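Local coordinates for protein 5-dehydro-2-deoxygluconokinase (Bacillus halodurans C-125, PDB 2QCV) that probably phosphorylates 5-dehydro-2-deoxy-D-gluconate with ATP, a step in the breakdown of myo-inositol, as a sugar kinase of the PfkB family, at residues M116-V121 against P180-T185; V172-D177 against S194-Q199; E188-Y193 against L213-E218. All coordinates share one frame; numbering follows the deposited sequence. Where two conformers were deposited one is given.

Contact 1 (M116-V121 against P180-T185); sequences MYRQDV and PYSWET
Arg-118 lays one face of its guanidinium on the first carbon of the Tyr-181 side chain. Tyr-181 CB sits 3.3 Å from Arg-118 NH2, off-centre toward the rim of the group. The phenol ring then leads away from the arginine, its plane turned 30° from that of the guanidinium. Lower on the same side chain, Arg-118 CD lies 3.4 Å from Tyr-181 O, while Ser-182 OG comes within 3.8 Å of Arg-118 CD. On the other face of the guanidinium, Met-116 O stands 4.1 Å above the plane, also displaced toward the rim.

A bend at chi3 (81°) helps to put the group there, turning the guanidinium back toward Met-116 of its own strand. Arg-118 opens a type II turn that runs to Val-121 and follows strand 111-117, an outermost strand of the four-stranded sheet. In PfkB kinases such a small sheet forms the lid over the sugar site, so this contact probably rests the lid against the loop between strand 171-175 and helix 186-199 of the large domain.

That loop is shaped by a 3-10 turn, in which Trp-183 N bonds to Pro-180 O, and Thr-185 then caps the helix through Glu-188 N. Around the lid turn, Tyr-117 OH bonds to Thr-99 O of the second subunit, and Gln-119 and Asp-120 pair reciprocally with Asp-120 and Gln-119 of that subunit.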
loop_
_atom_site.group_PDB
_atom_site.type_symbol
_atom_site.label_atom_id
_atom_site.label_comp_id
_atom_site.label_asym_id
_atom_site.label_seq_id
_atom_site.Cartn_x
_atom_site.Cartn_y
_atom_site.Cartn_z
HETATM N N MSE A 116 9.359 -2.095 18.508
HETATM C CA MSE A 116 8.301 -2.952 18.004
HETATM C C MSE A 116 8.314 -3.119 16.496
HETATM O O MSE A 116 8.512 -2.162 15.751
HETATM C CB MSE A 116 6.936 -2.385 18.425
HETATM C CG MSE A 116 5.762 -3.286 18.113
HETATM SE SE MSE A 116 5.515 -4.705 19.493
HETATM C CE MSE A 116 4.341 -5.982 18.459
ATOM N N TYR A 117 8.129 -4.356 16.050
ATOM C CA TYR A 117 7.869 -4.677 14.647
ATOM C C TYR A 117 6.362 -4.987 14.594
ATOM O O TYR A 117 5.933 -6.014 15.098
ATOM C CB TYR A 117 8.709 -5.884 14.229
ATOM C CG TYR A 117 10.149 -5.489 13.958
ATOM C CD1 TYR A 117 10.984 -5.050 14.985
ATOM C CD2 TYR A 117 10.651 -5.526 12.669
ATOM C CE1 TYR A 117 12.292 -4.677 14.719
ATOM C CE2 TYR A 117 11.960 -5.153 12.388
ATOM C CZ TYR A 117 12.770 -4.730 13.421
ATOM O OH TYR A 117 14.055 -4.347 13.123
ATOM N N ARG A 118 5.566 -4.046 14.075
ATOM C CA ARG A 118 4.075 -4.128 14.149
ATOM C C ARG A 118 3.361 -3.972 12.795
ATOM O O ARG A 118 2.155 -4.223 12.700
ATOM C CB ARG A 118 3.538 -3.069 15.106
ATOM C CG ARG A 118 3.702 -1.670 14.585
ATOM C CD ARG A 118 3.110 -0.615 15.536
ATOM N NE ARG A 118 3.985 -0.274 16.654
ATOM C CZ ARG A 118 5.088 0.463 16.541
ATOM N NH1 ARG A 118 5.503 0.901 15.348
ATOM N NH2 ARG A 118 5.804 0.743 17.625
ATOM N N GLN A 119 4.082 -3.610 11.743
ATOM C CA GLN A 119 3.434 -3.355 10.447
ATOM C C GLN A 119 2.992 -4.629 9.726
ATOM O O GLN A 119 3.792 -5.533 9.453
ATOM C CB GLN A 119 4.319 -2.512 9.510
ATOM C CG GLN A 119 3.828 -2.482 8.053
ATOM C CD GLN A 119 4.688 -1.649 7.141
ATOM O OE1 GLN A 119 4.925 -0.487 7.423
ATOM N NE2 GLN A 119 5.160 -2.237 6.035
ATOM N N ASP A 120 1.704 -4.690 9.385
ATOM C CA ASP A 120 1.163 -5.824 8.623
ATOM C C ASP A 120 1.471 -7.156 9.260
ATOM O O ASP A 120 1.684 -8.163 8.581
ATOM C CB ASP A 120 1.644 -5.796 7.173
ATOM C CG ASP A 120 1.033 -4.651 6.403
ATOM O OD1 ASP A 120 -0.155 -4.322 6.648
ATOM O OD2 ASP A 120 1.739 -4.067 5.570
ATOM N N VAL A 121 1.447 -7.175 10.578
ATOM C CA VAL A 121 1.706 -8.415 11.287
ATOM C C VAL A 121 0.479 -9.325 11.247
ATOM O O VAL A 121 -0.666 -8.839 11.076
ATOM C CB VAL A 121 2.244 -8.170 12.731
ATOM C CG1 VAL A 121 3.634 -7.587 12.644
ATOM C CG2 VAL A 121 1.299 -7.370 13.666
ATOM N N PRO A 180 0.229 3.607 21.578
ATOM C CA PRO A 180 0.007 4.733 20.646
ATOM C C PRO A 180 0.584 4.548 19.249
ATOM O O PRO A 180 -0.021 4.974 18.292
ATOM C CB PRO A 180 0.684 5.913 21.332
ATOM C CG PRO A 180 1.527 5.346 22.387
ATOM C CD PRO A 180 0.898 4.060 22.808
ATOM N N TYR A 181 1.716 3.874 19.126
ATOM C CA TYR A 181 2.309 3.692 17.803
ATOM C C TYR A 181 1.593 2.661 16.948
ATOM O O TYR A 181 1.875 2.542 15.744
ATOM C CB TYR A 181 3.763 3.344 17.961
ATOM C CG TYR A 181 4.544 4.533 18.434
ATOM C CD1 TYR A 181 4.829 5.580 17.569
ATOM C CD2 TYR A 181 4.980 4.619 19.727
ATOM C CE1 TYR A 181 5.546 6.681 18.002
ATOM C CE2 TYR A 181 5.697 5.700 20.165
ATOM C CZ TYR A 181 5.976 6.725 19.305
ATOM O OH TYR A 181 6.687 7.806 19.782
ATOM N N SER A 182 0.635 1.945 17.522
ATOM C CA SER A 182 -0.254 1.082 16.701
ATOM C C SER A 182 -1.404 1.798 16.019
ATOM O O SER A 182 -2.096 1.210 15.169
ATOM C CB SER A 182 -0.838 -0.066 17.536
ATOM O OG SER A 182 0.172 -0.945 17.919
ATOM N N TRP A 183 -1.597 3.059 16.369
ATOM C CA TRP A 183 -2.711 3.866 15.876
ATOM C C TRP A 183 -2.255 5.041 15.025
ATOM O O TRP A 183 -1.115 5.507 15.127
ATOM C CB TRP A 183 -3.501 4.421 17.075
ATOM C CG TRP A 183 -4.149 3.360 17.885
ATOM C CD1 TRP A 183 -3.590 2.681 18.902
ATOM C CD2 TRP A 183 -5.507 2.873 17.762
ATOM N NE1 TRP A 183 -4.479 1.753 19.404
ATOM C CE2 TRP A 183 -5.668 1.862 18.719
ATOM C CE3 TRP A 183 -6.587 3.192 16.923
ATOM C CZ2 TRP A 183 -6.857 1.163 18.871
ATOM C CZ3 TRP A 183 -7.779 2.471 17.062
ATOM C CH2 TRP A 183 -7.911 1.504 18.050
ATOM N N GLU A 184 -3.167 5.555 14.212
ATOM C CA GLU A 184 -2.861 6.735 13.405
ATOM C C GLU A 184 -2.928 8.018 14.213
ATOM O O GLU A 184 -2.041 8.889 14.116
ATOM C CB GLU A 184 -3.791 6.801 12.175
ATOM C CG GLU A 184 -3.651 5.589 11.253
ATOM C CD GLU A 184 -2.254 5.506 10.651
ATOM O OE1 GLU A 184 -1.833 6.521 10.059
ATOM O OE2 GLU A 184 -1.566 4.461 10.805
ATOM N N THR A 185 -3.997 8.184 14.990
ATOM C CA THR A 185 -4.146 9.402 15.819
ATOM C C THR A 185 -4.863 9.050 17.136
ATOM O O THR A 185 -5.587 8.045 17.204
ATOM C CB THR A 185 -4.988 10.483 15.114
ATOM O OG1 THR A 185 -6.366 10.095 15.139
ATOM C CG2 THR A 185 -4.561 10.744 13.690
#

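Contact 2 (V172-D177 against S194-Q199); sequences VVFELD and SLVAEQ
Phe-174 reaches from its strand to helix 186-199, meeting Val-196 with a ring face and Ala-197 at an edge. From CB, which points toward the helix, the side chain extends with CG opposite the backbone N (chi1 -175°), carrying the ring out to the helix surface. Phe-174 CG already lies 3.9 Å from Val-196 CG1, and that methyl is centred on the ring: a CH-pi contact, 3.6 Å from Val-196 CG1 to the Phe-174 centroid and only 5° off the normal. Phe-174 CD2 is 3.9 Å from Ala-197 CB, which lies in the ring plane, while Ala-197 N approaches Phe-174 CE2 obliquely at 3.7 Å. At the far end, Phe-174 CZ approaches Val-196 CB at 4.1 Å. Leu-176 CD2 covers the opposite face near its rim.

The contact packs the first strand of the beta-alpha-beta unit 171-175, 186-199, 202-206 against its helix. Cutting Phe-174 back to an alanine is likely to open a gap between strand and helix, leaving the Val-196 methyl without its aromatic face. With that methyl centred on the ring and the Ala-197 methyl in its plane, strand and helix are held here by dispersion and shape rather than by charge.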
loop_
_atom_site.group_PDB
_atom_site.type_symbol
_atom_site.label_atom_id
_atom_site.label_comp_id
_atom_site.label_asym_id
_atom_site.label_seq_id
_atom_site.Cartn_x
_atom_site.Cartn_y
_atom_site.Cartn_z
ATOM N N VAL A 172 -18.200 -9.412 28.768
ATOM C CA VAL A 172 -17.181 -8.747 27.915
ATOM C C VAL A 172 -16.331 -7.877 28.807
ATOM O O VAL A 172 -16.850 -6.973 29.484
ATOM C CB VAL A 172 -17.825 -7.938 26.764
ATOM C CG1 VAL A 172 -16.760 -7.111 25.953
ATOM C CG2 VAL A 172 -18.608 -8.909 25.823
ATOM N N VAL A 173 -15.050 -8.227 28.846
ATOM C CA VAL A 173 -14.058 -7.514 29.612
ATOM C C VAL A 173 -13.116 -6.795 28.661
ATOM O O VAL A 173 -12.438 -7.421 27.811
ATOM C CB VAL A 173 -13.244 -8.460 30.564
ATOM C CG1 VAL A 173 -12.233 -7.624 31.382
ATOM C CG2 VAL A 173 -14.135 -9.342 31.457
ATOM N N PHE A 174 -13.080 -5.469 28.773
ATOM C CA PHE A 174 -12.293 -4.642 27.862
ATOM C C PHE A 174 -11.071 -4.136 28.615
ATOM O O PHE A 174 -11.199 -3.350 29.556
ATOM C CB PHE A 174 -13.155 -3.471 27.351
ATOM C CG PHE A 174 -12.492 -2.590 26.303
ATOM C CD1 PHE A 174 -11.482 -3.042 25.430
ATOM C CD2 PHE A 174 -12.917 -1.266 26.180
ATOM C CE1 PHE A 174 -10.955 -2.173 24.478
ATOM C CE2 PHE A 174 -12.385 -0.408 25.229
ATOM C CZ PHE A 174 -11.397 -0.850 24.414
ATOM N N GLU A 175 -9.900 -4.599 28.167
ATOM C CA GLU A 175 -8.627 -4.174 28.702
ATOM C C GLU A 175 -8.050 -3.119 27.779
ATOM O O GLU A 175 -7.750 -3.391 26.614
ATOM C CB GLU A 175 -7.708 -5.390 28.843
ATOM C CG GLU A 175 -6.833 -5.353 30.069
ATOM C CD GLU A 175 -5.787 -4.300 30.011
ATOM O OE1 GLU A 175 -5.440 -3.858 28.902
ATOM O OE2 GLU A 175 -5.275 -3.933 31.074
ATOM N N LEU A 176 -7.831 -1.908 28.298
ATOM C CA LEU A 176 -7.593 -0.778 27.440
ATOM C C LEU A 176 -6.231 -0.817 26.737
ATOM O O LEU A 176 -6.170 -0.374 25.604
ATOM C CB LEU A 176 -7.806 0.574 28.158
ATOM C CG LEU A 176 -9.225 0.886 28.675
ATOM C CD1 LEU A 176 -9.333 2.367 29.141
ATOM C CD2 LEU A 176 -10.261 0.604 27.584
ATOM N N ASP A 177 -5.191 -1.385 27.348
ATOM C CA ASP A 177 -3.960 -1.802 26.611
ATOM C C ASP A 177 -3.551 -0.792 25.563
ATOM O O ASP A 177 -3.674 -1.106 24.402
ATOM C CB ASP A 177 -4.250 -3.153 25.831
ATOM C CG ASP A 177 -3.057 -3.626 24.942
ATOM O OD1 ASP A 177 -1.880 -3.531 25.406
ATOM O OD2 ASP A 177 -3.328 -4.061 23.782
ATOM N N SER A 194 -14.086 4.309 23.005
ATOM C CA SER A 194 -15.396 4.733 23.562
ATOM C C SER A 194 -16.525 3.769 23.149
ATOM O O SER A 194 -17.299 3.296 23.971
ATOM C CB SER A 194 -15.711 6.180 23.174
ATOM O OG SER A 194 -15.730 6.369 21.756
ATOM N N LEU A 195 -16.560 3.438 21.873
ATOM C CA LEU A 195 -17.592 2.552 21.287
ATOM C C LEU A 195 -17.572 1.183 21.970
ATOM O O LEU A 195 -18.609 0.696 22.440
ATOM C CB LEU A 195 -17.304 2.395 19.785
ATOM C CG LEU A 195 -17.751 1.140 18.994
ATOM C CD1 LEU A 195 -19.238 1.041 19.063
ATOM C CD2 LEU A 195 -17.271 1.177 17.535
ATOM N N VAL A 196 -16.371 0.615 22.079
ATOM C CA VAL A 196 -16.205 -0.705 22.671
ATOM C C VAL A 196 -16.480 -0.669 24.189
ATOM O O VAL A 196 -17.220 -1.512 24.703
ATOM C CB VAL A 196 -14.875 -1.331 22.338
ATOM C CG1 VAL A 196 -14.683 -2.643 23.127
ATOM C CG2 VAL A 196 -14.827 -1.587 20.773
ATOM N N ALA A 197 -15.963 0.346 24.895
ATOM C CA ALA A 197 -16.222 0.417 26.342
ATOM C C ALA A 197 -17.722 0.521 26.599
ATOM O O ALA A 197 -18.244 -0.071 27.554
ATOM C CB ALA A 197 -15.473 1.617 26.994
ATOM N N GLU A 198 -18.446 1.228 25.721
ATOM C CA GLU A 198 -19.873 1.427 25.929
ATOM C C GLU A 198 -20.677 0.125 25.819
ATOM O O GLU A 198 -21.753 0.032 26.393
ATOM C CB GLU A 198 -20.396 2.465 24.933
ATOM C CG GLU A 198 -19.990 3.906 25.335
ATOM C CD GLU A 198 -20.226 4.921 24.227
ATOM O OE1 GLU A 198 -20.844 4.545 23.208
ATOM O OE2 GLU A 198 -19.792 6.085 24.390
ATOM N N GLN A 199 -20.116 -0.841 25.117
ATOM C CA GLN A 199 -20.704 -2.159 24.870
ATOM C C GLN A 199 -20.279 -3.185 25.900
ATOM O O GLN A 199 -20.825 -4.293 25.945
ATOM C CB GLN A 199 -20.136 -2.754 23.578
ATOM C CG GLN A 199 -20.328 -2.038 22.340
ATOM C CD GLN A 199 -20.113 -2.967 21.179
ATOM O OE1 GLN A 199 -20.859 -3.926 21.005
ATOM N NE2 GLN A 199 -19.075 -2.727 20.411
#

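Contact 3 (E188-Y193 against L213-E218); sequences ETAVYY and LENRTE
Leu-213 CB lies off the edge of the Tyr-193 ring, near its plane, while one face of the same ring is filled from its own helix by Thr-189 CG2, 3.6 Å above the plane and over its centre. Chi1 of -84° sets CG opposite the carbonyl carbon and lets the ring lie back along the helix, which is how it comes to rest on the threonine one turn earlier. The ring then runs on away from Leu-213, so the closest side-chain approach is made at its root: Tyr-193 CB is 3.9 Å from Leu-213 CG. Beside it, Leu-213 CD1 rests 3.8 Å from Tyr-193 O, a leucine methyl on the backbone of the helix. The second flat group is the Asn-215 amide, which meets the Ala-190 methyl through its oxygen, Asn-215 OD1 to Ala-190 CB 3.9 Å. The nearer touch is aliphatic, Ala-190 CB to Asn-215 CB at 3.6 Å.

With nothing larger than a methyl at Ala-190, the backbones come close, the CA atoms of Ala-190 and Leu-213 standing 4.4 Å apart. Leu-213 belongs to the last turn of helix 207-213, which finishes in a Schellman motif with Asn-215 as its C-prime residue in left-handed conformation (phi 58°). That reversal helps to present the asparagine to helix 186-199. Just before it, Glu-214 turns away from the contact and is salt-bridged to Arg-207.

Behind the helix, Tyr-192 OH bonds to Glu-156 of the third subunit, so the helix is packed on its own chain and on a neighbour. Between the two segments themselves the contact is van der Waals packing of aliphatic carbons on one another and on backbone carbonyls, without a directional polar bond, which suggests that close fit positions the end of helix 207-213 on helix 186-199.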
loop_
_atom_site.group_PDB
_atom_site.type_symbol
_atom_site.label_atom_id
_atom_site.label_comp_id
_atom_site.label_asym_id
_atom_site.label_seq_id
_atom_site.Cartn_x
_atom_site.Cartn_y
_atom_site.Cartn_z
ATOM N N GLU A 188 -8.672 8.800 16.721
ATOM C CA GLU A 188 -9.063 7.501 16.189
ATOM C C GLU A 188 -9.185 6.457 17.309
ATOM O O GLU A 188 -10.166 5.713 17.390
ATOM C CB GLU A 188 -8.030 7.040 15.159
ATOM C CG GLU A 188 -8.239 5.689 14.585
ATOM C CD GLU A 188 -6.950 5.129 13.982
ATOM O OE1 GLU A 188 -5.851 5.612 14.334
ATOM O OE2 GLU A 188 -7.052 4.212 13.175
ATOM N N THR A 189 -8.188 6.439 18.197
ATOM C CA THR A 189 -8.241 5.549 19.347
ATOM C C THR A 189 -9.500 5.846 20.175
ATOM O O THR A 189 -10.210 4.926 20.537
ATOM C CB THR A 189 -6.929 5.619 20.190
ATOM O OG1 THR A 189 -5.786 5.491 19.305
ATOM C CG2 THR A 189 -6.923 4.517 21.259
ATOM N N ALA A 190 -9.783 7.117 20.452
ATOM C CA ALA A 190 -10.966 7.504 21.249
ATOM C C ALA A 190 -12.274 6.994 20.628
ATOM O O ALA A 190 -13.126 6.422 21.308
ATOM C CB ALA A 190 -11.024 9.037 21.424
ATOM N N VAL A 191 -12.385 7.127 19.321
ATOM C CA VAL A 191 -13.561 6.655 18.615
ATOM C C VAL A 191 -13.864 5.173 18.918
ATOM O O VAL A 191 -14.995 4.810 19.233
ATOM C CB VAL A 191 -13.428 6.948 17.104
ATOM C CG1 VAL A 191 -14.468 6.115 16.272
ATOM C CG2 VAL A 191 -13.574 8.444 16.869
ATOM N N TYR A 192 -12.870 4.311 18.778
ATOM C CA TYR A 192 -13.078 2.867 18.945
ATOM C C TYR A 192 -13.086 2.420 20.407
ATOM O O TYR A 192 -13.902 1.596 20.794
ATOM C CB TYR A 192 -12.044 2.103 18.143
ATOM C CG TYR A 192 -12.336 2.264 16.671
ATOM C CD1 TYR A 192 -13.440 1.644 16.112
ATOM C CD2 TYR A 192 -11.565 3.079 15.879
ATOM C CE1 TYR A 192 -13.773 1.821 14.796
ATOM C CE2 TYR A 192 -11.867 3.261 14.539
ATOM C CZ TYR A 192 -12.980 2.606 13.999
ATOM O OH TYR A 192 -13.317 2.759 12.684
ATOM N N TYR A 193 -12.206 2.998 21.211
ATOM C CA TYR A 193 -12.238 2.723 22.659
ATOM C C TYR A 193 -13.562 3.113 23.286
ATOM O O TYR A 193 -14.070 2.369 24.100
ATOM C CB TYR A 193 -11.103 3.442 23.393
ATOM C CG TYR A 193 -9.762 2.722 23.388
ATOM C CD1 TYR A 193 -9.410 1.821 22.374
ATOM C CD2 TYR A 193 -8.839 2.956 24.382
ATOM C CE1 TYR A 193 -8.185 1.170 22.391
ATOM C CE2 TYR A 193 -7.617 2.283 24.422
ATOM C CZ TYR A 193 -7.309 1.393 23.433
ATOM O OH TYR A 193 -6.115 0.722 23.469
ATOM N N LEU A 213 -9.434 7.114 25.805
ATOM C CA LEU A 213 -10.814 6.717 25.546
ATOM C C LEU A 213 -11.753 7.918 25.443
ATOM O O LEU A 213 -12.628 7.965 24.585
ATOM C CB LEU A 213 -11.268 5.770 26.651
ATOM C CG LEU A 213 -12.648 5.064 26.625
ATOM C CD1 LEU A 213 -12.718 3.716 27.375
ATOM C CD2 LEU A 213 -13.766 6.008 27.118
ATOM N N GLU A 214 -11.564 8.881 26.339
ATOM C CA GLU A 214 -12.446 10.023 26.414
ATOM C C GLU A 214 -12.032 11.139 25.484
ATOM O O GLU A 214 -12.601 12.241 25.550
ATOM C CB GLU A 214 -12.495 10.510 27.863
ATOM C CG GLU A 214 -13.139 9.490 28.809
ATOM C CD GLU A 214 -12.941 9.861 30.289
ATOM O OE1 GLU A 214 -12.825 11.051 30.601
ATOM O OE2 GLU A 214 -12.877 8.974 31.120
ATOM N N ASN A 215 -11.023 10.889 24.638
ATOM C CA ASN A 215 -10.468 11.917 23.742
ATOM C C ASN A 215 -9.934 13.148 24.478
ATOM O O ASN A 215 -10.131 14.274 24.007
ATOM C CB ASN A 215 -11.545 12.352 22.712
ATOM C CG ASN A 215 -10.969 13.067 21.496
ATOM O OD1 ASN A 215 -9.874 12.748 21.010
ATOM N ND2 ASN A 215 -11.727 14.048 20.982
ATOM N N ARG A 216 -9.285 12.934 25.622
ATOM C CA ARG A 216 -8.722 14.018 26.420
ATOM C C ARG A 216 -7.215 13.991 26.296
ATOM O O ARG A 216 -6.599 12.912 26.091
ATOM C CB ARG A 216 -9.108 13.882 27.896
ATOM C CG ARG A 216 -10.427 13.199 28.126
ATOM C CD ARG A 216 -10.749 13.063 29.604
ATOM N NE ARG A 216 -11.051 14.354 30.183
ATOM C CZ ARG A 216 -12.265 14.880 30.333
ATOM N NH1 ARG A 216 -13.375 14.227 29.994
ATOM N NH2 ARG A 216 -12.358 16.079 30.870
ATOM N N THR A 217 -6.613 15.161 26.431
ATOM C CA THR A 217 -5.172 15.243 26.454
ATOM C C THR A 217 -4.682 15.638 27.840
ATOM O O THR A 217 -3.489 15.904 27.999
ATOM C CB THR A 217 -4.678 16.260 25.415
ATOM O OG1 THR A 217 -5.386 17.490 25.597
ATOM C CG2 THR A 217 -4.927 15.732 23.985
ATOM N N GLU A 218 -5.586 15.705 28.820
ATOM C CA GLU A 218 -5.230 16.025 30.200
ATOM C C GLU A 218 -5.942 15.024 31.072
ATOM O O GLU A 218 -6.980 14.505 30.668
ATOM C CB GLU A 218 -5.710 17.415 30.568
ATOM C CG GLU A 218 -5.083 18.518 29.734
ATOM C CD GLU A 218 -3.555 18.580 29.842
ATOM O OE1 GLU A 218 -2.943 17.979 30.774
ATOM O OE2 GLU A 218 -2.977 19.255 28.986
#

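Helix 186-199 is the thread: contact 3 uses its first half, contact 2 its second, and the loop of contact 1 leads into it. Contacts 2 and 3, with centres 12 Å apart, share a core in which Phe-174 and Tyr-193 meet edge-to-face and Ala-197 touches Leu-213. Contact 1 lies farther out, about 17 Å between centres from contact 3 and 19 Å from contact 2. Trp-183 bridges the first gap, packing on Thr-189 and the Tyr-193 ring. Contact 1, at the probable lid of the sugar site, faces the second subunit; contacts 2 and 3, packing of the large domain, face the third. Triethylene glycol, probably from crystallisation, is found at Glu-175 and, separately, at Asn-215.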